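Long-range contacts in mitochondrial dynamics protein MID49 (Mus musculus, PDB 4WOY), which recruits the fission mediator dynamin-related protein 1 to the mitochondrial outer membrane, regulates its GTPase activity and is required for mitochondrial fission: residues A93-C97 with S299-N305; T254-L258 with L292-F296. The protein carries 1 engineered substitution. All blocks are in the same frame, centred on the assembly; numbering follows the deposited sequence.

Contact 1: A93-C97 with S299-N305; sequences AEPRC and SVNLLGN. Engineered in segment 93-97: Ala93 (natural residue Arg).
Arg96 lays the start of its side chain over Val300 and carries its guanidinium on toward the turn that follows, touching Val300 through CG, 3.7 Å from CG1 of that valine. The same methyl also presses against the backbone joining Pro95 to Arg96, with Val300 CG1 3.4 Å from Pro95 C. It is therefore lodged where the proline and arginine side chains diverge: the Pro95 ring slides past it in the opposite direction, CB 3.6 Å from Val300 CG1. Val300 CG1 stands anti to its own carbonyl carbon (chi1 -53°), which sends this branch into the loop. The same Pro95 CB also has Ser299 OG 3.5 Å away, though the polar partner of that hydroxyl is Asn297.

Beyond CG the arginine stays extended as far as NE. Arg96 NH2 ends 2.8 Å from Asn301 O, an approach too poorly angled for a hydrogen bond; that carbonyl instead accepts from Gly304 N and closes a type I turn. NH1 packs obliquely on Leu302, 3.8 Å from CD2. Glu94 steadies the arginine from its own loop: OE2 accepts the Arg96 backbone N-H through its anti lone pair, the bond running nearly straight (164° at the hydrogen), and also lies in the guanidinium plane, at a long 4.0 Å from Arg96 NE. Asn301 is braced separately, its OD1 accepting from Leu303 N in an Asx turn and from Leu292 N.

The loop between strands 82-86 and 97-102 belongs to the nucleotidyltransferase-like region, and 299-305 to the Mab-21 C-terminal-like region, so this contact bridges two parts of the fold. Its chemistry is mainly apolar around one valine methyl, with a cationic end that probably feels the Asn301 carbonyl dipole without being tied to it.

Contact 2: T254-L258 with L292-F296; sequences TQVVL and LPCHF
Leu292 begins the contact by turning toward helix 250-261, its CG 4.2 Å from Gln255 CB. Next along, Pro293 offers its carbonyl: the oxygen lies 3.3 Å from Gln255 CG, beside the aliphatic part of the glutamine. At Cys294 the backbone does the touching, CA against Gln255 CG, while SG stays 4.0 Å from Gln255 NE2.

His295 makes the direct bond to the helix. Its backbone N donates to Gln255 OE1 over 3.0 Å and almost straight, at 172°, although it reaches the oxygen from above the carbonyl plane, 42° out of it. The glutamine chain is bent at chi2 (23°), which folds its amide back alongside the segment. The imidazole of His295 receives Leu258 CB over one face in a CH-pi contact, 4.2 Å from the ring centroid. Phe296 then meets the other end of that leucine, CE2 3.9 Å from Leu258 CD1, and carries His295 ND1 over the centre of one face. A water modelled unusually close to Gln255 OE1 appears to link it to Phe296 N, but the short distance leaves this bridge doubtful.

Gln255 NE2 has weak bonds to Ser251 O and Glu213 OE2, so both ends of this buried amide have partners. Within the Mab-21-like helical region, one glutamine thus joins a helix to the backbone N-H of His295 directly, and possibly to that of Phe296 through water, beside Leu258, which packs on the histidine and phenylalanine rings.

Strand 300-301 of contact 1 follows strand 293-294 of contact 2 in the chain and bonds to it; the centres of the two contacts lie 13 Å apart. Leu302 N comes 2.7 Å from Leu292 O, probably as a hydrogen bond, and a backbone bond between Val300 and Cys294 continues the pairing. Side chains join in: Leu303 CG packs 3.7 Å from Leu292 CB, and Leu302 CD1 lies 3.8 Å from Gln255 NE2. Contact 2 is nested inside the chain loop closed by contact 1. In this part of the protein, predicted to face the cytoplasm, they form a continuous route from helix 250-261 to the loop before strand 97-102, linking the Mab-21-like and nucleotidyltransferase-like regions.

Contact 1: A93-C97 with S299-N305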
loop_
_atom_site.group_PDB
_atom_site.type_symbol
_atom_site.label_atom_id
_atom_site.label_comp_id
_atom_site.label_asym_id
_atom_site.label_seq_id
_atom_site.Cartn_x
_atom_site.Cartn_y
_atom_site.Cartn_z
ATOM N N ALA A 93 -16.372 -9.405 11.895
ATOM C CA ALA A 93 -16.177 -10.569 11.035
ATOM C C ALA A 93 -15.601 -10.054 9.762
ATOM O O ALA A 93 -16.229 -10.088 8.718
ATOM C CB ALA A 93 -17.490 -11.310 10.811
ATOM N N GLU A 94 -14.420 -9.473 9.894
ATOM C CA GLU A 94 -13.839 -8.634 8.880
ATOM C C GLU A 94 -12.670 -9.331 8.227
ATOM O O GLU A 94 -11.588 -9.416 8.816
ATOM C CB GLU A 94 -13.394 -7.292 9.511
ATOM C CG GLU A 94 -12.777 -6.325 8.527
ATOM C CD GLU A 94 -13.583 -6.191 7.243
ATOM O OE1 GLU A 94 -14.660 -5.542 7.264
ATOM O OE2 GLU A 94 -13.157 -6.757 6.215
ATOM N N PRO A 95 -12.879 -9.828 6.996
ATOM C CA PRO A 95 -11.789 -10.514 6.291
ATOM C C PRO A 95 -10.582 -9.597 5.981
ATOM O O PRO A 95 -9.477 -10.103 5.849
ATOM C CB PRO A 95 -12.472 -11.023 5.017
ATOM C CG PRO A 95 -13.674 -10.135 4.850
ATOM C CD PRO A 95 -14.127 -9.804 6.214
ATOM N N ARG A 96 -10.762 -8.280 5.933
ATOM C CA ARG A 96 -9.633 -7.369 5.674
ATOM C C ARG A 96 -8.675 -7.255 6.851
ATOM O O ARG A 96 -7.583 -6.698 6.696
ATOM C CB ARG A 96 -10.127 -5.958 5.327
ATOM C CG ARG A 96 -10.853 -5.828 4.007
ATOM C CD ARG A 96 -11.462 -4.443 3.897
ATOM N NE ARG A 96 -12.640 -4.411 3.027
ATOM C CZ ARG A 96 -12.682 -3.847 1.817
ATOM N NH1 ARG A 96 -11.606 -3.254 1.304
ATOM N NH2 ARG A 96 -13.811 -3.875 1.115
ATOM N N CYS A 97 -9.069 -7.769 8.019
ATOM C CA CYS A 97 -8.292 -7.542 9.249
ATOM C C CYS A 97 -7.816 -8.805 9.944
ATOM O O CYS A 97 -8.197 -9.912 9.608
ATOM C CB CYS A 97 -9.097 -6.727 10.268
ATOM S SG CYS A 97 -9.640 -5.123 9.707
ATOM N N SER A 299 -12.012 -13.623 0.001
ATOM C CA SER A 299 -13.111 -13.190 0.838
ATOM C C SER A 299 -13.160 -11.665 0.925
ATOM O O SER A 299 -14.212 -11.109 1.228
ATOM C CB SER A 299 -13.049 -13.849 2.224
ATOM O OG SER A 299 -11.808 -13.654 2.847
ATOM N N VAL A 300 -12.056 -10.959 0.682
ATOM C CA VAL A 300 -12.222 -9.507 0.687
ATOM C C VAL A 300 -12.626 -9.016 -0.712
ATOM O O VAL A 300 -11.986 -9.289 -1.735
ATOM C CB VAL A 300 -10.964 -8.715 1.229
ATOM C CG1 VAL A 300 -10.546 -9.221 2.586
ATOM C CG2 VAL A 300 -9.832 -8.790 0.328
ATOM N N ASN A 301 -13.726 -8.276 -0.723
ATOM C CA ASN A 301 -14.268 -7.695 -1.930
ATOM C C ASN A 301 -13.856 -6.218 -2.000
ATOM O O ASN A 301 -14.325 -5.387 -1.214
ATOM C CB ASN A 301 -15.785 -7.871 -1.941
ATOM C CG ASN A 301 -16.445 -7.182 -3.106
ATOM O OD1 ASN A 301 -15.777 -6.726 -4.049
ATOM N ND2 ASN A 301 -17.775 -7.113 -3.065
ATOM N N LEU A 302 -12.963 -5.894 -2.927
ATOM C CA LEU A 302 -12.419 -4.539 -2.978
ATOM C C LEU A 302 -13.456 -3.510 -3.421
ATOM O O LEU A 302 -13.213 -2.309 -3.348
ATOM C CB LEU A 302 -11.181 -4.487 -3.878
ATOM C CG LEU A 302 -9.934 -5.106 -3.229
ATOM C CD1 LEU A 302 -8.692 -4.656 -3.941
ATOM C CD2 LEU A 302 -9.827 -4.749 -1.752
ATOM N N LEU A 303 -14.609 -3.990 -3.881
ATOM C CA LEU A 303 -15.718 -3.112 -4.247
ATOM C C LEU A 303 -16.826 -3.102 -3.218
ATOM O O LEU A 303 -17.868 -2.499 -3.441
ATOM C CB LEU A 303 -16.314 -3.510 -5.597
ATOM C CG LEU A 303 -15.502 -3.361 -6.870
ATOM C CD1 LEU A 303 -16.404 -3.739 -8.013
ATOM C CD2 LEU A 303 -14.924 -1.937 -7.006
ATOM N N GLY A 304 -16.605 -3.792 -2.106
ATOM C CA GLY A 304 -17.631 -3.991 -1.091
ATOM C C GLY A 304 -18.165 -2.733 -0.440
ATOM O O GLY A 304 -19.355 -2.628 -0.146
ATOM N N ASN A 305 -17.269 -1.784 -0.200
ATOM C CA ASN A 305 -17.619 -0.546 0.461
ATOM C C ASN A 305 -17.958 0.555 -0.544
ATOM O O ASN A 305 -18.044 1.723 -0.179
ATOM C CB ASN A 305 -16.479 -0.094 1.383
ATOM C CG ASN A 305 -15.169 0.146 0.630
ATOM O OD1 ASN A 305 -14.967 -0.368 -0.480
ATOM N ND2 ASN A 305 -14.268 0.925 1.239
#

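Contact 2: T254-L258 with L292-F296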
loop_
_atom_site.group_PDB
_atom_site.type_symbol
_atom_site.label_atom_id
_atom_site.label_comp_id
_atom_site.label_asym_id
_atom_site.label_seq_id
_atom_site.Cartn_x
_atom_site.Cartn_y
_atom_site.Cartn_z
ATOM N N THR A 254 -4.421 -3.940 -9.052
ATOM C CA THR A 254 -3.548 -5.095 -8.870
ATOM C C THR A 254 -4.318 -6.387 -9.095
ATOM O O THR A 254 -3.844 -7.333 -9.739
ATOM C CB THR A 254 -2.950 -5.105 -7.461
ATOM O OG1 THR A 254 -2.049 -3.999 -7.325
ATOM C CG2 THR A 254 -2.231 -6.448 -7.155
ATOM N N GLN A 255 -5.525 -6.410 -8.549
ATOM C CA GLN A 255 -6.386 -7.579 -8.635
ATOM C C GLN A 255 -6.711 -7.880 -10.093
ATOM O O GLN A 255 -6.770 -9.041 -10.511
ATOM C CB GLN A 255 -7.664 -7.339 -7.825
ATOM C CG GLN A 255 -7.605 -7.740 -6.361
ATOM C CD GLN A 255 -6.213 -7.791 -5.774
ATOM O OE1 GLN A 255 -5.549 -8.816 -5.837
ATOM N NE2 GLN A 255 -5.785 -6.704 -5.160
ATOM N N VAL A 256 -6.927 -6.806 -10.853
ATOM C CA VAL A 256 -7.226 -6.916 -12.273
ATOM C C VAL A 256 -6.062 -7.527 -13.000
ATOM O O VAL A 256 -6.250 -8.418 -13.810
ATOM C CB VAL A 256 -7.529 -5.570 -12.920
ATOM C CG1 VAL A 256 -7.782 -5.787 -14.400
ATOM C CG2 VAL A 256 -8.747 -4.910 -12.259
ATOM N N VAL A 257 -4.857 -7.031 -12.731
ATOM C CA VAL A 257 -3.671 -7.522 -13.432
ATOM C C VAL A 257 -3.264 -8.927 -12.972
ATOM O O VAL A 257 -2.767 -9.722 -13.767
ATOM C CB VAL A 257 -2.492 -6.546 -13.282
ATOM C CG1 VAL A 257 -1.201 -7.140 -13.922
ATOM C CG2 VAL A 257 -2.862 -5.214 -13.929
ATOM N N LEU A 258 -3.494 -9.251 -11.705
ATOM C CA LEU A 258 -3.259 -10.624 -11.259
ATOM C C LEU A 258 -4.201 -11.592 -11.974
ATOM O O LEU A 258 -3.805 -12.678 -12.341
ATOM C CB LEU A 258 -3.407 -10.745 -9.740
ATOM C CG LEU A 258 -2.169 -10.220 -8.994
ATOM C CD1 LEU A 258 -2.396 -10.118 -7.501
ATOM C CD2 LEU A 258 -0.948 -11.093 -9.293
ATOM N N LEU A 292 -15.032 -7.463 -6.767
ATOM C CA LEU A 292 -13.639 -7.530 -7.177
ATOM C C LEU A 292 -12.830 -8.096 -6.016
ATOM O O LEU A 292 -12.335 -7.343 -5.178
ATOM C CB LEU A 292 -13.111 -6.147 -7.567
ATOM C CG LEU A 292 -11.682 -6.124 -8.103
ATOM C CD1 LEU A 292 -11.608 -7.012 -9.324
ATOM C CD2 LEU A 292 -11.213 -4.692 -8.419
ATOM N N PRO A 293 -12.763 -9.428 -5.916
ATOM C CA PRO A 293 -12.104 -10.077 -4.769
ATOM C C PRO A 293 -10.572 -9.998 -4.807
ATOM O O PRO A 293 -10.026 -9.908 -5.894
ATOM C CB PRO A 293 -12.587 -11.531 -4.860
ATOM C CG PRO A 293 -13.045 -11.719 -6.274
ATOM C CD PRO A 293 -13.469 -10.379 -6.796
ATOM N N CYS A 294 -9.892 -10.028 -3.655
ATOM C CA CYS A 294 -8.415 -10.071 -3.656
ATOM C C CYS A 294 -7.905 -11.400 -4.132
ATOM O O CYS A 294 -8.371 -12.431 -3.682
ATOM C CB CYS A 294 -7.811 -9.828 -2.281
ATOM S SG CYS A 294 -7.474 -8.180 -1.889
ATOM N N HIS A 295 -6.902 -11.369 -4.997
ATOM C CA HIS A 295 -6.321 -12.591 -5.532
ATOM C C HIS A 295 -5.806 -13.527 -4.431
ATOM O O HIS A 295 -6.019 -14.737 -4.476
ATOM C CB HIS A 295 -5.194 -12.253 -6.504
ATOM C CG HIS A 295 -4.724 -13.431 -7.299
ATOM N ND1 HIS A 295 -3.615 -14.176 -6.948
ATOM C CD2 HIS A 295 -5.232 -14.018 -8.410
ATOM C CE1 HIS A 295 -3.449 -15.153 -7.822
ATOM N NE2 HIS A 295 -4.417 -15.078 -8.717
ATOM N N PHE A 296 -5.158 -12.953 -3.427
ATOM C CA PHE A 296 -4.552 -13.729 -2.357
ATOM C C PHE A 296 -5.394 -13.703 -1.093
ATOM O O PHE A 296 -4.956 -14.160 -0.050
ATOM C CB PHE A 296 -3.152 -13.196 -2.041
ATOM C CG PHE A 296 -2.143 -13.448 -3.124
ATOM C CD1 PHE A 296 -1.573 -14.705 -3.278
ATOM C CD2 PHE A 296 -1.737 -12.413 -3.970
ATOM C CE1 PHE A 296 -0.639 -14.949 -4.255
ATOM C CE2 PHE A 296 -0.794 -12.645 -4.954
ATOM C CZ PHE A 296 -0.243 -13.921 -5.101
HETATM O O HOH W 1 -4.417 -9.800 -3.815
#